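PDB 4QFL: ABC transporter periplasmic peptide-binding protein from Pseudoalteromonas, which probably captures dipeptides in the periplasm and delivers them to an ABC transporter, and is seen here with Ala-Phe bound. Local coordinates for residues Q59-L64 against Q205-T210; F93-G98 against R111-D116; K308-L313 against I495-L500. All coordinates share one frame; numbering follows the deposited sequence.

Contact 1: residues Q59-L64 against Q205-T210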
loop_
_atom_site.group_PDB
_atom_site.type_symbol
_atom_site.label_atom_id
_atom_site.label_comp_id
_atom_site.label_asym_id
_atom_site.label_seq_id
_atom_site.Cartn_x
_atom_site.Cartn_y
_atom_site.Cartn_z
ATOM N N GLN A 59 -0.425 8.571 12.318
ATOM C CA GLN A 59 -0.955 9.678 13.102
ATOM C C GLN A 59 -1.680 9.223 14.367
ATOM O O GLN A 59 -1.464 9.770 15.439
ATOM C CB GLN A 59 -1.859 10.561 12.246
ATOM C CG GLN A 59 -1.109 11.483 11.284
ATOM C CD GLN A 59 -0.267 10.737 10.273
ATOM O OE1 GLN A 59 -0.790 10.014 9.421
ATOM N NE2 GLN A 59 1.044 10.910 10.355
ATOM N N LEU A 60 -2.538 8.219 14.248
ATOM C CA LEU A 60 -3.344 7.793 15.385
ATOM C C LEU A 60 -2.744 6.639 16.148
ATOM O O LEU A 60 -3.143 6.379 17.278
ATOM C CB LEU A 60 -4.741 7.389 14.926
ATOM C CG LEU A 60 -5.616 8.470 14.319
ATOM C CD1 LEU A 60 -6.817 7.821 13.686
ATOM C CD2 LEU A 60 -6.041 9.451 15.392
ATOM N N TYR A 61 -1.806 5.928 15.528
ATOM C CA TYR A 61 -1.351 4.641 16.058
ATOM C C TYR A 61 0.169 4.488 16.158
ATOM O O TYR A 61 0.917 5.305 15.635
ATOM C CB TYR A 61 -1.874 3.502 15.178
ATOM C CG TYR A 61 -3.372 3.388 15.091
ATOM C CD1 TYR A 61 -4.111 2.873 16.150
ATOM C CD2 TYR A 61 -4.054 3.770 13.932
ATOM C CE1 TYR A 61 -5.503 2.753 16.066
ATOM C CE2 TYR A 61 -5.444 3.654 13.840
ATOM C CZ TYR A 61 -6.158 3.143 14.911
ATOM O OH TYR A 61 -7.527 3.035 14.826
ATOM N N ASP A 62 0.606 3.423 16.832
ATOM C CA ASP A 62 1.983 2.952 16.747
ATOM C C ASP A 62 1.976 1.459 16.481
ATOM O O ASP A 62 1.017 0.775 16.818
ATOM C CB ASP A 62 2.749 3.189 18.051
ATOM C CG ASP A 62 2.816 4.652 18.446
ATOM O OD1 ASP A 62 3.619 5.394 17.848
ATOM O OD2 ASP A 62 2.095 5.047 19.386
ATOM N N ARG A 63 3.060 0.962 15.894
ATOM C CA ARG A 63 3.262 -0.464 15.691
ATOM C C ARG A 63 4.164 -0.981 16.790
ATOM O O ARG A 63 4.649 -0.216 17.621
ATOM C CB ARG A 63 3.934 -0.727 14.344
ATOM C CG ARG A 63 3.116 -0.293 13.131
ATOM C CD ARG A 63 4.031 -0.003 11.928
ATOM N NE ARG A 63 4.818 1.204 12.152
ATOM C CZ ARG A 63 5.712 1.698 11.303
ATOM N NH1 ARG A 63 5.942 1.088 10.146
ATOM N NH2 ARG A 63 6.376 2.806 11.610
ATOM N N LEU A 64 4.384 -2.288 16.789
ATOM C CA LEU A 64 5.363 -2.903 17.664
ATOM C C LEU A 64 6.773 -2.471 17.271
ATOM O O LEU A 64 7.604 -2.140 18.112
ATOM C CB LEU A 64 5.251 -4.427 17.560
ATOM C CG LEU A 64 3.953 -4.995 18.127
ATOM C CD1 LEU A 64 3.865 -6.489 17.864
ATOM C CD2 LEU A 64 3.879 -4.692 19.611
ATOM N N GLN A 205 -14.526 3.010 13.346
ATOM C CA GLN A 205 -14.898 4.330 12.837
ATOM C C GLN A 205 -14.468 5.444 13.769
ATOM O O GLN A 205 -14.132 6.546 13.336
ATOM C CB GLN A 205 -16.405 4.429 12.675
ATOM C CG GLN A 205 -17.009 3.421 11.750
ATOM C CD GLN A 205 -18.479 3.676 11.564
ATOM O OE1 GLN A 205 -18.867 4.574 10.818
ATOM N NE2 GLN A 205 -19.314 2.903 12.260
ATOM N N TYR A 206 -14.528 5.159 15.060
ATOM C CA TYR A 206 -14.110 6.101 16.084
ATOM C C TYR A 206 -12.963 5.464 16.825
ATOM O O TYR A 206 -13.153 4.738 17.791
ATOM C CB TYR A 206 -15.264 6.417 17.019
ATOM C CG TYR A 206 -16.390 7.076 16.297
ATOM C CD1 TYR A 206 -17.373 6.318 15.687
ATOM C CD2 TYR A 206 -16.462 8.455 16.195
ATOM C CE1 TYR A 206 -18.422 6.915 15.009
ATOM C CE2 TYR A 206 -17.504 9.066 15.521
ATOM C CZ TYR A 206 -18.486 8.286 14.931
ATOM O OH TYR A 206 -19.532 8.865 14.254
ATOM N N PRO A 207 -11.755 5.733 16.345
ATOM C CA PRO A 207 -10.567 4.984 16.720
ATOM C C PRO A 207 -9.988 5.400 18.061
ATOM O O PRO A 207 -10.139 6.552 18.503
ATOM C CB PRO A 207 -9.588 5.332 15.603
ATOM C CG PRO A 207 -9.974 6.699 15.199
ATOM C CD PRO A 207 -11.459 6.798 15.369
ATOM N N VAL A 208 -9.319 4.442 18.698
ATOM C CA VAL A 208 -8.479 4.720 19.845
ATOM C C VAL A 208 -7.123 4.093 19.607
ATOM O O VAL A 208 -7.018 2.887 19.431
ATOM C CB VAL A 208 -9.074 4.145 21.141
ATOM C CG1 VAL A 208 -8.095 4.313 22.288
ATOM C CG2 VAL A 208 -10.400 4.834 21.461
ATOM N N GLY A 209 -6.083 4.917 19.599
ATOM C CA GLY A 209 -4.737 4.435 19.377
ATOM C C GLY A 209 -3.805 4.909 20.459
ATOM O O GLY A 209 -4.242 5.374 21.504
ATOM N N THR A 210 -2.510 4.789 20.210
ATOM C CA THR A 210 -1.514 5.283 21.150
ATOM C C THR A 210 -0.647 6.331 20.474
ATOM O O THR A 210 0.362 6.772 21.042
ATOM C CB THR A 210 -0.602 4.153 21.658
ATOM O OG1 THR A 210 0.003 3.478 20.545
ATOM C CG2 THR A 210 -1.404 3.156 22.467
HETATM O O HOH W 1 -1.655 2.507 18.534
#
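The backbones of Leu-60 to Asp-62 and Pro-207 to Thr-210 run 44° apart and come closest at Tyr-61 and Gly-209, whose CA atoms are 4.7 Å apart. Here the C-terminal end of helix 50-60 meets the loop that leads into strand 213-219 of this family 5 solute-binding protein. Because Gly-209 has no side chain, its CA reaches Leu-60 O at 3.3 Å, a CA-H...O contact, and also lies beside CD1 of the Tyr-61 ring. Two residues earlier in the loop, Pro-207 CG meets Leu-60 CD1 at 3.7 Å, while Pro-207 CB comes up to the phenol end of Tyr-61, the two side chains crossing at about a right angle. The hydroxyl of Tyr-61 is anchored elsewhere, on the carbonyl of Phe-42, and Leu-60 CB lies over one face of the same ring, toward its rim. The polar end of the contact belongs to Asp-62. Its carboxylate is held by Tyr-232 at OD1 and by Trp-233 at OD2, and OD2 accepts a further bond, through its anti lone pair, from Thr-210 OG1 at 2.9 Å. Thr-210 OG1 lies between the backbone N and the carbonyl carbon (chi1 55°), from where it also accepts from a water at 2.8 Å; the same water accepts from Asp-62 N at 3.0 Å.

Contact 2: residues F93-G98 against R111-D116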
loop_
_atom_site.group_PDB
_atom_site.type_symbol
_atom_site.label_atom_id
_atom_site.label_comp_id
_atom_site.label_asym_id
_atom_site.label_seq_id
_atom_site.Cartn_x
_atom_site.Cartn_y
_atom_site.Cartn_z
ATOM N N PHE A 93 8.015 -10.773 21.745
ATOM C CA PHE A 93 8.122 -9.322 21.835
ATOM C C PHE A 93 8.060 -8.880 23.290
ATOM O O PHE A 93 7.142 -9.254 24.013
ATOM C CB PHE A 93 6.964 -8.647 21.081
ATOM C CG PHE A 93 7.008 -8.832 19.591
ATOM C CD1 PHE A 93 7.690 -7.929 18.787
ATOM C CD2 PHE A 93 6.355 -9.890 18.993
ATOM C CE1 PHE A 93 7.729 -8.091 17.420
ATOM C CE2 PHE A 93 6.391 -10.058 17.622
ATOM C CZ PHE A 93 7.078 -9.154 16.835
ATOM N N THR A 94 9.032 -8.082 23.714
ATOM C CA THR A 94 8.952 -7.397 25.001
ATOM C C THR A 94 8.326 -6.041 24.742
ATOM O O THR A 94 8.688 -5.371 23.781
ATOM C CB THR A 94 10.344 -7.166 25.640
ATOM O OG1 THR A 94 11.107 -8.374 25.606
ATOM C CG2 THR A 94 10.198 -6.701 27.077
ATOM N N LEU A 95 7.405 -5.626 25.600
ATOM C CA LEU A 95 6.603 -4.440 25.325
ATOM C C LEU A 95 6.897 -3.265 26.240
ATOM O O LEU A 95 7.169 -3.435 27.429
ATOM C CB LEU A 95 5.108 -4.762 25.390
ATOM C CG LEU A 95 4.595 -6.007 24.670
ATOM C CD1 LEU A 95 3.115 -6.190 24.988
ATOM C CD2 LEU A 95 4.834 -5.927 23.165
ATOM N N ARG A 96 6.798 -2.073 25.666
ATOM C CA ARG A 96 7.032 -0.812 26.371
ATOM C C ARG A 96 6.039 -0.583 27.509
ATOM O O ARG A 96 4.844 -0.824 27.355
ATOM C CB ARG A 96 6.952 0.346 25.373
ATOM C CG ARG A 96 7.314 1.700 25.935
ATOM C CD ARG A 96 7.473 2.703 24.811
ATOM N NE ARG A 96 8.296 2.191 23.714
ATOM C CZ ARG A 96 9.577 2.501 23.531
ATOM N NH1 ARG A 96 10.186 3.332 24.373
ATOM N NH2 ARG A 96 10.248 1.997 22.501
ATOM N N LYS A 97 6.540 -0.118 28.650
ATOM C CA LYS A 97 5.697 0.196 29.796
ATOM C C LYS A 97 5.363 1.681 29.806
ATOM O O LYS A 97 6.143 2.508 29.322
ATOM C CB LYS A 97 6.405 -0.185 31.107
ATOM C CG LYS A 97 5.859 -1.429 31.833
ATOM C CD LYS A 97 6.505 -1.577 33.213
ATOM C CE LYS A 97 5.700 -2.468 34.135
ATOM N NZ LYS A 97 4.273 -2.048 34.220
ATOM N N GLY A 98 4.201 2.025 30.349
ATOM C CA GLY A 98 3.837 3.416 30.510
ATOM C C GLY A 98 3.218 4.068 29.289
ATOM O O GLY A 98 3.205 5.290 29.179
ATOM N N ARG A 111 -6.533 1.720 32.173
ATOM C CA ARG A 111 -5.232 1.075 32.285
ATOM C C ARG A 111 -4.356 1.435 31.090
ATOM O O ARG A 111 -4.840 1.966 30.094
ATOM C CB ARG A 111 -5.387 -0.445 32.389
ATOM C CG ARG A 111 -6.024 -1.093 31.177
ATOM C CD ARG A 111 -5.567 -2.534 31.010
ATOM N NE ARG A 111 -6.183 -3.166 29.844
ATOM C CZ ARG A 111 -5.633 -3.195 28.632
ATOM N NH1 ARG A 111 -4.445 -2.644 28.420
ATOM N NH2 ARG A 111 -6.263 -3.800 27.630
ATOM N N GLU A 112 -3.062 1.163 31.200
ATOM C CA GLU A 112 -2.145 1.439 30.107
ATOM C C GLU A 112 -1.975 0.225 29.197
ATOM O O GLU A 112 -2.376 -0.895 29.528
ATOM C CB GLU A 112 -0.791 1.910 30.651
ATOM C CG GLU A 112 -0.882 3.185 31.481
ATOM C CD GLU A 112 0.470 3.742 31.871
ATOM O OE1 GLU A 112 1.465 2.995 31.788
ATOM O OE2 GLU A 112 0.543 4.925 32.264
ATOM N N PHE A 113 -1.377 0.471 28.040
ATOM C CA PHE A 113 -1.059 -0.567 27.069
ATOM C C PHE A 113 -0.289 -1.757 27.666
ATOM O O PHE A 113 0.689 -1.585 28.405
ATOM C CB PHE A 113 -0.272 0.053 25.909
ATOM C CG PHE A 113 0.506 -0.936 25.126
ATOM C CD1 PHE A 113 -0.143 -1.891 24.365
ATOM C CD2 PHE A 113 1.889 -0.922 25.150
ATOM C CE1 PHE A 113 0.575 -2.821 23.641
ATOM C CE2 PHE A 113 2.616 -1.845 24.434
ATOM C CZ PHE A 113 1.956 -2.800 23.674
ATOM N N ASN A 114 -0.747 -2.966 27.354
ATOM C CA ASN A 114 -0.050 -4.170 27.799
ATOM C C ASN A 114 -0.252 -5.318 26.829
ATOM O O ASN A 114 -0.817 -5.131 25.742
ATOM C CB ASN A 114 -0.472 -4.574 29.219
ATOM C CG ASN A 114 -1.934 -4.954 29.308
ATOM O OD1 ASN A 114 -2.503 -5.512 28.371
ATOM N ND2 ASN A 114 -2.558 -4.640 30.441
ATOM N N ALA A 115 0.224 -6.495 27.220
ATOM C CA ALA A 115 0.159 -7.693 26.384
ATOM C C ALA A 115 -1.246 -8.021 25.879
ATOM O O ALA A 115 -1.408 -8.565 24.794
ATOM C CB ALA A 115 0.736 -8.884 27.137
ATOM N N ASP A 116 -2.259 -7.713 26.684
ATOM C CA ASP A 116 -3.641 -8.002 26.321
ATOM C C ASP A 116 -4.064 -7.307 25.026
ATOM O O ASP A 116 -4.856 -7.848 24.252
ATOM C CB ASP A 116 -4.577 -7.597 27.454
ATOM C CG ASP A 116 -4.501 -8.540 28.630
ATOM O OD1 ASP A 116 -4.052 -9.689 28.432
ATOM O OD2 ASP A 116 -4.906 -8.142 29.744
HETATM O O HOH W 2 2.489 0.604 28.594
HETATM O O HOH W 3 2.465 0.339 31.476
#
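The start of helix 115-126 packs beside the end of strand 90-95, with Leu-95 of the strand set against Phe-113 and Ala-115 at the helix entrance. The touching parts, 95 to 98 and 112 to 115, run nearly antiparallel, but they stand too far apart to pair as a sheet: the CA atoms of Leu-95 and Asn-114 are 7.1 Å apart. Side chains and water fill the interval. Leu-95 points toward the other segment, and its CD1 does most of the touching, lying 3.6 Å from Ala-115 CA and 3.8 Å from Phe-113 CZ. The Phe-113 ring reaches back to the strand because its CG is anti to the backbone N (chi1 160°), which brings its CD2 and CE2 near the carbonyl oxygen of Arg-96. Val-118, one turn into the helix, touches both Leu-95 and Phe-113 and extends this apolar cluster. Toward the surface, two waters bridge the segments. One joins backbone carbonyls, donating to Arg-96 O at 3.0 Å and to Phe-113 O at 2.8 Å; the other accepts from Gly-98 N at 2.7 Å and donates to the carboxylate oxygen Glu-112 OE1 at 2.9 Å. Gly-98 has a phi of 84°, a conformation that calls for glycine, since a CB would be jammed against the preceding carbonyl O. Arg-111 NH1 donates to Glu-112 O, standing above the carbonyl plane, and also forms a salt bridge with Asp-117. Asn-114 is the N-cap: its OD1 accepts from Asp-116 N in an Asx turn, while Asp-117 accepts from Asn-114 N, the N3 half of a capping box. Such bonds are typical of helix N-capping.

Contact 3: residues K308-L313 against I495-L500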
loop_
_atom_site.group_PDB
_atom_site.type_symbol
_atom_site.label_atom_id
_atom_site.label_comp_id
_atom_site.label_asym_id
_atom_site.label_seq_id
_atom_site.Cartn_x
_atom_site.Cartn_y
_atom_site.Cartn_z
ATOM N N LYS A 308 -0.545 -15.746 -25.681
ATOM C CA LYS A 308 -0.195 -15.139 -26.964
ATOM C C LYS A 308 -0.871 -13.796 -27.156
ATOM O O LYS A 308 -0.332 -12.903 -27.807
ATOM C CB LYS A 308 -0.550 -16.059 -28.130
ATOM C CG LYS A 308 0.574 -16.993 -28.558
ATOM C CD LYS A 308 0.767 -16.951 -30.072
ATOM C CE LYS A 308 1.838 -17.939 -30.534
ATOM N NZ LYS A 308 3.242 -17.498 -30.246
ATOM N N VAL A 309 -2.065 -13.658 -26.603
ATOM C CA VAL A 309 -2.790 -12.409 -26.706
ATOM C C VAL A 309 -2.127 -11.390 -25.799
ATOM O O VAL A 309 -1.893 -10.250 -26.199
ATOM C CB VAL A 309 -4.250 -12.583 -26.299
ATOM C CG1 VAL A 309 -4.856 -11.251 -25.887
ATOM C CG2 VAL A 309 -5.034 -13.205 -27.428
ATOM N N ARG A 310 -1.822 -11.806 -24.575
ATOM C CA ARG A 310 -1.197 -10.901 -23.622
ATOM C C ARG A 310 0.113 -10.392 -24.193
ATOM O O ARG A 310 0.412 -9.199 -24.115
ATOM C CB ARG A 310 -1.007 -11.570 -22.255
ATOM C CG ARG A 310 -2.329 -11.812 -21.536
ATOM C CD ARG A 310 -2.165 -12.149 -20.059
ATOM N NE ARG A 310 -1.316 -13.314 -19.829
ATOM C CZ ARG A 310 -1.724 -14.582 -19.869
ATOM N NH1 ARG A 310 -2.977 -14.884 -20.158
ATOM N NH2 ARG A 310 -0.862 -15.558 -19.627
ATOM N N GLN A 311 0.878 -11.298 -24.795
ATOM C CA GLN A 311 2.129 -10.940 -25.455
ATOM C C GLN A 311 1.889 -9.974 -26.620
ATOM O O GLN A 311 2.586 -8.970 -26.763
ATOM C CB GLN A 311 2.840 -12.199 -25.941
ATOM C CG GLN A 311 3.121 -13.185 -24.829
ATOM C CD GLN A 311 3.573 -14.542 -25.334
ATOM O OE1 GLN A 311 3.952 -15.407 -24.546
ATOM N NE2 GLN A 311 3.532 -14.736 -26.649
ATOM N N ALA A 312 0.893 -10.274 -27.448
ATOM C CA ALA A 312 0.548 -9.395 -28.557
ATOM C C ALA A 312 0.242 -7.956 -28.106
ATOM O O ALA A 312 0.728 -7.004 -28.709
ATOM C CB ALA A 312 -0.612 -9.977 -29.355
ATOM N N LEU A 313 -0.542 -7.792 -27.048
ATOM C CA LEU A 313 -0.958 -6.461 -26.610
ATOM C C LEU A 313 0.202 -5.605 -26.084
ATOM O O LEU A 313 0.282 -4.404 -26.351
ATOM C CB LEU A 313 -2.031 -6.567 -25.526
ATOM C CG LEU A 313 -3.434 -7.057 -25.886
ATOM C CD1 LEU A 313 -4.169 -7.503 -24.632
ATOM C CD2 LEU A 313 -4.225 -5.984 -26.612
ATOM N N ILE A 495 7.413 -12.284 -16.245
ATOM C CA ILE A 495 7.679 -11.828 -17.608
ATOM C C ILE A 495 7.259 -12.862 -18.643
ATOM O O ILE A 495 6.743 -12.506 -19.695
ATOM C CB ILE A 495 9.166 -11.465 -17.824
ATOM C CG1 ILE A 495 9.520 -10.212 -17.035
ATOM C CG2 ILE A 495 9.448 -11.207 -19.298
ATOM C CD1 ILE A 495 8.475 -9.134 -17.139
ATOM N N GLU A 496 7.501 -14.136 -18.347
ATOM C CA GLU A 496 7.125 -15.223 -19.251
ATOM C C GLU A 496 5.624 -15.294 -19.396
ATOM O O GLU A 496 5.104 -15.407 -20.499
ATOM C CB GLU A 496 7.610 -16.572 -18.721
ATOM C CG GLU A 496 9.097 -16.671 -18.455
ATOM C CD GLU A 496 9.911 -16.946 -19.706
ATOM O OE1 GLU A 496 10.788 -17.843 -19.645
ATOM O OE2 GLU A 496 9.682 -16.265 -20.739
ATOM N N GLN A 497 4.929 -15.242 -18.268
ATOM C CA GLN A 497 3.491 -15.472 -18.247
ATOM C C GLN A 497 2.687 -14.192 -18.412
ATOM O O GLN A 497 1.520 -14.229 -18.791
ATOM C CB GLN A 497 3.081 -16.207 -16.956
ATOM C CG GLN A 497 3.542 -17.671 -16.874
ATOM C CD GLN A 497 3.082 -18.507 -18.076
ATOM O OE1 GLN A 497 3.890 -19.170 -18.740
ATOM N NE2 GLN A 497 1.784 -18.466 -18.367
ATOM N N LEU A 498 3.312 -13.064 -18.102
ATOM C CA LEU A 498 2.661 -11.760 -18.223
ATOM C C LEU A 498 1.269 -11.650 -17.619
ATOM O O LEU A 498 0.348 -11.193 -18.283
ATOM C CB LEU A 498 2.589 -11.342 -19.686
ATOM C CG LEU A 498 3.968 -11.132 -20.296
ATOM C CD1 LEU A 498 3.822 -10.823 -21.767
ATOM C CD2 LEU A 498 4.718 -10.023 -19.557
ATOM N N PRO A 499 1.107 -12.051 -16.352
ATOM C CA PRO A 499 -0.157 -11.724 -15.695
ATOM C C PRO A 499 -0.296 -10.205 -15.672
ATOM O O PRO A 499 -1.376 -9.665 -15.861
ATOM C CB PRO A 499 0.025 -12.285 -14.285
ATOM C CG PRO A 499 1.524 -12.417 -14.112
ATOM C CD PRO A 499 2.062 -12.717 -15.456
ATOM N N LEU A 500 0.815 -9.521 -15.448
ATOM C CA LEU A 500 0.850 -8.085 -15.588
ATOM C C LEU A 500 2.165 -7.690 -16.242
ATOM O O LEU A 500 3.118 -8.471 -16.276
ATOM C CB LEU A 500 0.679 -7.398 -14.233
ATOM C CG LEU A 500 1.571 -7.846 -13.070
ATOM C CD1 LEU A 500 2.998 -7.331 -13.247
ATOM C CD2 LEU A 500 1.017 -7.394 -11.721
#
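The guanidinium of Arg-310 meets the 495-500 segment at its edge, where the carbonyl oxygens of Gln-497 and Leu-498 lie near its plane; neither segment lays a group squarely over one of its faces. Gln-497 O is gripped side-on by two nitrogens. Arg-310 NH2 reaches Gln-497 O at 2.9 Å in the carbonyl plane, with an N-H...O angle of 155°, and Arg-310 NE reaches the same Gln-497 O at 3.2 Å, nearly in line with the C=O bond. The oxygen is only 6° out of the guanidinium plane, so the pair of bonds should limit rotation of the group. Arg-310 NE also makes a weak bond to Leu-498 O at 3.1 Å, and CD approaches that same oxygen. On the remaining nitrogen, NH1 is bonded to the carbonyl of Phe-304, so the planar group ties two separate parts of the backbone together. A bend at chi3 (-57°) turns the guanidinium toward the carbonyls after the side chain has left helix 307-314. These acceptors stand where helix 480-497 gives way to the strand beginning at Leu-500. Leu-498 is the first residue to leave the helical conformation and has a positive phi, and the proline that follows has no N-H of its own to offer. Beside the polar site, Leu-498 CD1 meets Gln-311 CG at 3.9 Å, the two side chains crossing at about a right angle, so the aliphatic part of the glutamine serves as an apolar partner. The chemistry is that of a positive side chain set against the carbonyl end of a helix: the guanidinium is bonded to Gln-497 O, the last helical carbonyl, and weakly to Leu-498 O just beyond it, and the helix dipole probably favours its charge there.

Contacts 1 and 2 are neighbours, their centres 14 Å apart, and they touch through Leu-64 CD2 and Leu-95 CD2 at 3.9 Å. In sequence, contact 2 is nested within the long loop that contact 1 closes; it borders the antiparallel sheet containing strand 90-95, whereas contact 1 joins helix 50-60 to the approach to strand 213-219. Contact 3 follows later in the chain and lies on the opposite side of its centre, about 42 Å from contact 1 and 50 Å from contact 2, centre to centre. There it links helices 307-314 and 480-497, with the side chain of Pro-499 about 13 Å from the bound phenylalanine. Contacts 1 and 2 thus mark one region, contact 3 another.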